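Long-range contact in Two-component system sensor histidine kinase (PDB 3OTT), which is probably a membrane-bound sensor histidine kinase that senses saccharides through its extracellular domain and passes the signal on by phosphorylation: residues L309-G321 / Y612-S624. Numbering follows the deposited sequence.
Sequences LQFIPISQITGTG and YLGGADGFGISHS. With TBR (hexatantalum dodecabromide), chain D.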
ATOM      1  N   LEU B 309      22.033  -9.720  -2.925  1.00 41.65           N
ATOM      2  CA  LEU B 309      21.178 -10.539  -2.088  1.00 40.45           C
ATOM      3  C   LEU B 309      19.759 -10.326  -2.531  1.00 39.68           C
ATOM      4  O   LEU B 309      19.345  -9.182  -2.660  1.00 40.20           O
ATOM      5  CB  LEU B 309      21.329 -10.087  -0.634  1.00 39.75           C
ATOM      6  CG  LEU B 309      20.433 -10.751   0.415  1.00 41.37           C
ATOM      7  CD1 LEU B 309      20.913 -12.172   0.772  1.00 40.53           C
ATOM      8  CD2 LEU B 309      20.344  -9.862   1.660  1.00 39.73           C
ATOM      9  N   GLN B 310      18.994 -11.400  -2.734  1.00 38.26           N
ATOM     10  CA  GLN B 310      17.586 -11.246  -3.055  1.00 37.33           C
ATOM     11  C   GLN B 310      16.805 -10.735  -1.820  1.00 35.90           C
ATOM     12  O   GLN B 310      16.686 -11.433  -0.837  1.00 34.43           O
ATOM     13  CB  GLN B 310      17.045 -12.591  -3.556  1.00 38.61           C
ATOM     14  CG  GLN B 310      15.542 -12.690  -3.793  1.00 38.94           C
ATOM     15  CD  GLN B 310      15.057 -12.030  -5.073  1.00 47.13           C
ATOM     16  OE1 GLN B 310      15.813 -11.826  -6.033  1.00 50.06           O
ATOM     17  NE2 GLN B 310      13.758 -11.726  -5.112  1.00 49.33           N
ATOM     18  N   PHE B 311      16.279  -9.513  -1.880  1.00 35.64           N
ATOM     19  CA  PHE B 311      15.473  -8.943  -0.771  1.00 34.15           C
ATOM     20  C   PHE B 311      14.008  -8.861  -1.153  1.00 33.41           C
ATOM     21  O   PHE B 311      13.659  -8.349  -2.192  1.00 35.85           O
ATOM     22  CB  PHE B 311      15.991  -7.552  -0.336  1.00 33.89           C
ATOM     23  CG  PHE B 311      15.383  -7.043   0.957  1.00 32.87           C
ATOM     24  CD1 PHE B 311      15.797  -7.541   2.190  1.00 31.53           C
ATOM     25  CD2 PHE B 311      14.400  -6.068   0.941  1.00 31.75           C
ATOM     26  CE1 PHE B 311      15.237  -7.050   3.398  1.00 30.37           C
ATOM     27  CE2 PHE B 311      13.829  -5.597   2.123  1.00 29.78           C
ATOM     28  CZ  PHE B 311      14.241  -6.070   3.341  1.00 26.82           C
ATOM     29  N   ILE B 312      13.153  -9.373  -0.298  1.00 31.76           N
ATOM     30  CA  ILE B 312      11.732  -9.410  -0.519  1.00 30.85           C
ATOM     31  C   ILE B 312      11.113  -8.420   0.474  1.00 30.50           C
ATOM     32  O   ILE B 312      11.307  -8.594   1.677  1.00 30.80           O
ATOM     33  CB  ILE B 312      11.232 -10.834  -0.234  1.00 29.57           C
ATOM     34  CG1 ILE B 312      11.967 -11.815  -1.165  1.00 33.09           C
ATOM     35  CG2 ILE B 312       9.751 -10.882  -0.314  1.00 28.42           C
ATOM     36  CD1 ILE B 312      11.124 -12.700  -2.039  1.00 38.82           C
ATOM     37  N   PRO B 313      10.432  -7.353  -0.015  1.00 30.90           N
ATOM     38  CA  PRO B 313       9.743  -6.406   0.875  1.00 30.69           C
ATOM     39  C   PRO B 313       8.444  -7.028   1.306  1.00 30.74           C
ATOM     40  O   PRO B 313       7.918  -7.885   0.568  1.00 32.09           O
ATOM     41  CB  PRO B 313       9.485  -5.168  -0.019  1.00 31.51           C
ATOM     42  CG  PRO B 313       9.482  -5.671  -1.372  1.00 32.40           C
ATOM     43  CD  PRO B 313      10.470  -6.852  -1.407  1.00 32.14           C
ATOM     44  N   ILE B 314       7.940  -6.637   2.471  1.00 29.71           N
ATOM     45  CA  ILE B 314       6.762  -7.302   3.055  1.00 30.51           C
ATOM     46  C   ILE B 314       5.540  -7.106   2.220  1.00 29.73           C
ATOM     47  O   ILE B 314       4.684  -7.945   2.243  1.00 29.59           O
ATOM     48  CB  ILE B 314       6.212  -6.728   4.430  1.00 30.52           C
ATOM     49  CG1 ILE B 314       7.145  -5.828   5.145  1.00 32.79           C
ATOM     50  CG2 ILE B 314       5.773  -7.850   5.386  1.00 31.42           C
ATOM     51  CD1 ILE B 314       6.571  -5.524   6.563  1.00 36.73           C
ATOM     52  N   SER B 315       5.420  -5.949   1.578  1.00 30.55           N
ATOM     53  CA  SER B 315       4.265  -5.657   0.778  1.00 31.22           C
ATOM     54  C   SER B 315       4.103  -6.696  -0.324  1.00 30.32           C
ATOM     55  O   SER B 315       3.029  -6.842  -0.842  1.00 30.07           O
ATOM     56  CB  SER B 315       4.327  -4.246   0.153  1.00 32.87           C
ATOM     57  OG  SER B 315       5.508  -4.068  -0.604  1.00 35.84           O
ATOM     58  N   GLN B 316       5.182  -7.382  -0.682  1.00 29.39           N
ATOM     59  CA  GLN B 316       5.116  -8.427  -1.696  1.00 30.48           C
ATOM     60  C   GLN B 316       4.370  -9.669  -1.144  1.00 30.39           C
ATOM     61  O   GLN B 316       3.898 -10.482  -1.903  1.00 30.73           O
ATOM     62  CB  GLN B 316       6.527  -8.789  -2.236  1.00 29.66           C
ATOM     63  CG  GLN B 316       6.523  -9.761  -3.466  1.00 30.04           C
ATOM     64  CD  GLN B 316       7.914 -10.178  -3.916  1.00 27.77           C
ATOM     65  OE1 GLN B 316       8.814  -9.348  -4.083  1.00 31.88           O
ATOM     66  NE2 GLN B 316       8.096 -11.462  -4.121  1.00 23.61           N
ATOM     67  N   ILE B 317       4.245  -9.768   0.177  1.00 30.32           N
ATOM     68  CA  ILE B 317       3.575 -10.886   0.859  1.00 30.51           C
ATOM     69  C   ILE B 317       2.022 -10.995   1.088  1.00 31.57           C
ATOM     70  O   ILE B 317       1.424 -11.790   0.392  1.00 33.70           O
ATOM     71  CB  ILE B 317       4.349 -11.269   2.149  1.00 29.48           C
ATOM     72  CG1 ILE B 317       5.792 -11.674   1.816  1.00 29.33           C
ATOM     73  CG2 ILE B 317       3.624 -12.329   2.947  1.00 27.89           C
ATOM     74  CD1 ILE B 317       6.004 -12.846   0.771  1.00 26.89           C
ATOM     75  N   THR B 318       1.263 -10.310   1.949  1.00 32.77           N
ATOM     76  CA  THR B 318       0.952  -8.895   2.246  1.00 33.10           C
ATOM     77  C   THR B 318       0.044  -8.125   1.264  1.00 35.31           C
ATOM     78  O   THR B 318      -1.167  -8.207   1.409  1.00 35.60           O
ATOM     79  CB  THR B 318       1.948  -8.109   3.124  1.00 33.21           C
ATOM     80  OG1 THR B 318       1.839  -8.589   4.482  1.00 32.58           O
ATOM     81  CG2 THR B 318       1.625  -6.679   3.177  1.00 29.89           C
ATOM     82  N   GLY B 319       0.588  -7.384   0.302  1.00 36.61           N
ATOM     83  CA  GLY B 319      -0.227  -6.435  -0.457  1.00 38.07           C
ATOM     84  C   GLY B 319      -0.621  -5.149   0.278  1.00 38.79           C
ATOM     85  O   GLY B 319      -1.551  -4.464  -0.156  1.00 39.22           O
ATOM     86  N   THR B 320       0.114  -4.801   1.347  1.00 38.36           N
ATOM     87  CA  THR B 320      -0.143  -3.629   2.210  1.00 39.11           C
ATOM     88  C   THR B 320       1.161  -2.903   2.475  1.00 38.25           C
ATOM     89  O   THR B 320       2.215  -3.495   2.367  1.00 37.60           O
ATOM     90  CB  THR B 320      -0.646  -4.084   3.605  1.00 39.33           C
ATOM     91  OG1 THR B 320      -1.778  -4.951   3.444  1.00 41.17           O
ATOM     92  CG2 THR B 320      -1.034  -2.895   4.475  1.00 41.82           C
ATOM     93  N   GLY B 321       1.086  -1.622   2.844  1.00 38.88           N
ATOM     94  CA  GLY B 321       2.283  -0.833   3.186  1.00 37.51           C
ATOM     95  C   GLY B 321       2.687  -0.850   4.659  1.00 35.95           C
ATOM     96  O   GLY B 321       3.569  -0.092   5.049  1.00 37.06           O
ATOM     97  N   TYR B 612      16.699 -17.512   5.287  1.00 21.95           N
ATOM     98  CA  TYR B 612      15.892 -16.283   5.373  1.00 20.95           C
ATOM     99  C   TYR B 612      16.549 -15.330   6.348  1.00 20.75           C
ATOM    100  O   TYR B 612      16.912 -15.735   7.475  1.00 20.22           O
ATOM    101  CB  TYR B 612      14.464 -16.601   5.831  1.00 18.26           C
ATOM    102  CG  TYR B 612      13.761 -17.472   4.801  1.00 21.84           C
ATOM    103  CD1 TYR B 612      13.087 -16.913   3.708  1.00 21.90           C
ATOM    104  CD2 TYR B 612      13.798 -18.842   4.892  1.00 23.75           C
ATOM    105  CE1 TYR B 612      12.480 -17.706   2.755  1.00 24.34           C
ATOM    106  CE2 TYR B 612      13.150 -19.664   3.916  1.00 27.32           C
ATOM    107  CZ  TYR B 612      12.528 -19.088   2.862  1.00 25.39           C
ATOM    108  OH  TYR B 612      11.927 -19.899   1.933  1.00 30.63           O
ATOM    109  N   LEU B 613      16.680 -14.072   5.931  1.00 19.88           N
ATOM    110  CA  LEU B 613      17.377 -13.104   6.752  1.00 20.49           C
ATOM    111  C   LEU B 613      16.403 -11.948   7.033  1.00 19.84           C
ATOM    112  O   LEU B 613      16.061 -11.174   6.139  1.00 21.45           O
ATOM    113  CB  LEU B 613      18.643 -12.642   6.058  1.00 19.96           C
ATOM    114  CG  LEU B 613      19.671 -13.725   5.684  1.00 23.17           C
ATOM    115  CD1 LEU B 613      19.512 -14.277   4.238  1.00 18.56           C
ATOM    116  CD2 LEU B 613      21.095 -13.180   5.882  1.00 22.75           C
ATOM    117  N   GLY B 614      15.898 -11.878   8.247  1.00 17.88           N
ATOM    118  CA  GLY B 614      14.760 -10.990   8.485  1.00 17.66           C
ATOM    119  C   GLY B 614      15.281  -9.688   8.981  1.00 17.40           C
ATOM    120  O   GLY B 614      16.275  -9.635   9.708  1.00 18.43           O
ATOM    121  N   GLY B 615      14.668  -8.617   8.524  1.00 19.06           N
ATOM    122  CA  GLY B 615      15.174  -7.290   8.794  1.00 18.28           C
ATOM    123  C   GLY B 615      14.054  -6.297   8.756  1.00 19.29           C
ATOM    124  O   GLY B 615      12.962  -6.601   9.200  1.00 18.40           O
ATOM    125  N   ALA B 616      14.339  -5.089   8.250  1.00 21.60           N
ATOM    126  CA  ALA B 616      13.400  -3.987   8.290  1.00 22.81           C
ATOM    127  C   ALA B 616      12.439  -4.076   7.111  1.00 23.89           C
ATOM    128  O   ALA B 616      12.859  -4.000   5.960  1.00 24.24           O
ATOM    129  CB  ALA B 616      14.165  -2.655   8.261  1.00 24.65           C
ATOM    130  N   ASP B 617      11.156  -4.269   7.396  1.00 23.77           N
ATOM    131  CA  ASP B 617      10.119  -4.279   6.320  1.00 23.94           C
ATOM    132  C   ASP B 617      10.382  -5.309   5.200  1.00 23.98           C
ATOM    133  O   ASP B 617      10.030  -5.086   4.022  1.00 23.69           O
ATOM    134  CB  ASP B 617       9.929  -2.849   5.759  1.00 25.37           C
ATOM    135  CG  ASP B 617       9.624  -1.804   6.886  1.00 28.41           C
ATOM    136  OD1 ASP B 617       9.057  -2.158   7.951  1.00 28.88           O
ATOM    137  OD2 ASP B 617       9.984  -0.629   6.727  1.00 35.10           O
ATOM    138  N   GLY B 618      10.978  -6.461   5.547  1.00 22.15           N
ATOM    139  CA  GLY B 618      11.264  -7.447   4.512  1.00 20.61           C
ATOM    140  C   GLY B 618      12.298  -8.440   4.982  1.00 20.20           C
ATOM    141  O   GLY B 618      12.715  -8.408   6.144  1.00 19.56           O
ATOM    142  N   PHE B 619      12.684  -9.347   4.090  1.00 18.91           N
ATOM    143  CA  PHE B 619      13.651 -10.348   4.417  1.00 19.12           C
ATOM    144  C   PHE B 619      14.460 -10.721   3.180  1.00 19.93           C
ATOM    145  O   PHE B 619      13.963 -10.675   2.062  1.00 19.59           O
ATOM    146  CB  PHE B 619      12.978 -11.602   5.001  1.00 17.50           C
ATOM    147  CG  PHE B 619      11.986 -12.231   4.080  1.00 19.91           C
ATOM    148  CD1 PHE B 619      10.666 -11.854   4.118  1.00 19.57           C
ATOM    149  CD2 PHE B 619      12.391 -13.190   3.139  1.00 19.37           C
ATOM    150  CE1 PHE B 619       9.742 -12.405   3.234  1.00 22.02           C
ATOM    151  CE2 PHE B 619      11.478 -13.785   2.287  1.00 17.40           C
ATOM    152  CZ  PHE B 619      10.152 -13.391   2.325  1.00 20.55           C
ATOM    153  N   GLY B 620      15.707 -11.101   3.388  1.00 19.73           N
ATOM    154  CA  GLY B 620      16.506 -11.639   2.277  1.00 21.40           C
ATOM    155  C   GLY B 620      16.373 -13.150   2.203  1.00 22.02           C
ATOM    156  O   GLY B 620      16.015 -13.824   3.172  1.00 20.26           O
ATOM    157  N   ILE B 621      16.662 -13.687   1.039  1.00 24.79           N
ATOM    158  CA  ILE B 621      16.728 -15.125   0.864  1.00 27.45           C
ATOM    159  C   ILE B 621      18.042 -15.366   0.195  1.00 29.12           C
ATOM    160  O   ILE B 621      18.418 -14.625  -0.717  1.00 30.89           O
ATOM    161  CB  ILE B 621      15.654 -15.657  -0.069  1.00 27.80           C
ATOM    162  CG1 ILE B 621      14.262 -15.217   0.377  1.00 28.25           C
ATOM    163  CG2 ILE B 621      15.713 -17.170  -0.133  1.00 30.73           C
ATOM    164  CD1 ILE B 621      13.157 -15.631  -0.648  1.00 27.31           C
ATOM    165  N   SER B 622      18.724 -16.407   0.627  1.00 29.84           N
ATOM    166  CA  SER B 622      20.029 -16.728   0.118  1.00 31.93           C
ATOM    167  C   SER B 622      20.172 -18.247   0.153  1.00 33.07           C
ATOM    168  O   SER B 622      19.644 -18.894   1.059  1.00 32.27           O
ATOM    169  CB  SER B 622      21.081 -16.051   0.992  1.00 31.86           C
ATOM    170  OG  SER B 622      22.400 -16.377   0.599  1.00 33.35           O
ATOM    171  N   HIS B 623      20.849 -18.817  -0.844  1.00 34.80           N
ATOM    172  CA  HIS B 623      21.339 -20.191  -0.725  1.00 35.98           C
ATOM    173  C   HIS B 623      22.353 -20.303   0.411  1.00 35.90           C
ATOM    174  O   HIS B 623      23.015 -19.339   0.758  1.00 34.53           O
ATOM    175  CB  HIS B 623      22.050 -20.640  -1.999  1.00 37.08           C
ATOM    176  CG  HIS B 623      21.181 -20.702  -3.211  1.00 39.97           C
ATOM    177  ND1 HIS B 623      21.509 -20.059  -4.389  1.00 43.27           N
ATOM    178  CD2 HIS B 623      20.015 -21.351  -3.446  1.00 41.42           C
ATOM    179  CE1 HIS B 623      20.582 -20.312  -5.298  1.00 45.58           C
ATOM    180  NE2 HIS B 623      19.662 -21.089  -4.748  1.00 44.77           N
ATOM    181  N   SER B 624      22.496 -21.508   0.940  1.00 38.12           N
ATOM    182  CA  SER B 624      23.463 -21.818   1.991  1.00 40.61           C
ATOM    183  C   SER B 624      24.916 -21.653   1.607  1.00 42.74           C
ATOM    184  O   SER B 624      25.751 -21.245   2.430  1.00 41.27           O
ATOM    185  CB  SER B 624      23.242 -23.241   2.413  1.00 40.98           C
ATOM    186  OG  SER B 624      21.968 -23.272   3.001  1.00 43.20           O
TER
HETATM  187 TA1  TBR D   2       7.759  -9.769  -9.481  0.90 34.72          TA
HETATM  188 TA2  TBR D   2       8.455 -11.210 -11.709  0.90 31.10          TA
HETATM  189 TA3  TBR D   2       7.905 -12.570  -9.259  0.90 32.22          TA
HETATM  190 TA4  TBR D   2       6.155 -12.763 -11.471  0.90 32.37          TA
HETATM  191 TA5  TBR D   2       5.449 -11.278  -9.208  0.90 30.29          TA
HETATM  192 TA6  TBR D   2       6.055  -9.944 -11.574  0.90 33.86          TA
HETATM  193 BR1  TBR D   2      10.030  -9.336 -10.671  0.90 38.30          BR
HETATM  194 BR2  TBR D   2       9.100 -10.911  -7.562  0.90 41.80          BR
HETATM  195 BR3  TBR D   2       6.063  -9.322  -7.595  0.90 44.51          BR
HETATM  196 BR4  TBR D   2       6.617  -7.662 -10.453  0.90 42.41          BR
HETATM  197 BR5  TBR D   2      10.119 -12.878 -10.629  0.90 40.95          BR
HETATM  198 BR6  TBR D   2       6.191 -12.997  -7.360  0.90 42.63          BR
HETATM  199 BR7  TBR D   2       3.907 -13.134 -10.182  0.90 43.10          BR
HETATM  200 BR8  TBR D   2       4.696 -11.488 -13.194  0.90 45.53          BR
HETATM  201 BR9  TBR D   2       7.898 -13.148 -13.367  0.90 43.21          BR
HETATM  202 BRA  TBR D   2       7.081 -14.872 -10.208  0.90 38.08          BR
HETATM  203 BRB  TBR D   2       3.785  -9.630 -10.340  0.90 43.35          BR
HETATM  204 BRC  TBR D   2       7.766  -9.499 -13.494  0.90 43.14          BR
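Phe619 places CG between its own N and carbonyl carbon (chi1 59°), which swings the ring to lie beside Ile312, the two side chains pointing the same way. Ile312 CB sits over one face of that ring, 4.0 Å from its centroid, in a CH-pi contact, while Ile312 CG2 reaches Phe619 CZ at 3.7 Å. Ile312 CD1 then meets Ile621 CD1 at 3.8 Å, and Ile317 CG1 comes up to the edge of the Phe619 ring. The other face of the sheet looks different: Phe311, with CG trans to its N (chi1 -169°), lays its ring obliquely along the Gly618-Gly620 backbone, CZ 3.5 Å from Gly618 C. No side chain stands between ring and main chain at Gly618 or Gly620, and Ala616 O meets the ring edge in its plane.

The backbones run antiparallel. Ile312 and Phe619 hydrogen-bond to each other in both directions; Ile312 N to Phe619 O, 2.8 Å, is nearly straight (171° at the hydrogen). Ile621 N hydrogen-bonds to Gln310 O. At the turn, Ile314 N hydrogen-bonds to Asp617 O at 3.0 Å, from well above the carbonyl plane, as Ile314 CG1 packs against the same peptide.

Strand 310-313 thus supplies the outer strand of a blade whose other three, 601-605, 610-615 and 618-623, come from the C-terminal end of the second seven-bladed propeller's sequence: the Velcro closure of the ring. Gln316, beyond it, faces the hexatantalum dodecabromide cluster, its NE2 hydrogen-bonded to Ala352 O. Phe619 meets Phe339 edge-to-face, Asp617 OD1 accepts a hydrogen bond from Asn324 N, and Ile314 and Ile317 pack on strand 344-348, joining the closing blade to the propeller's first one.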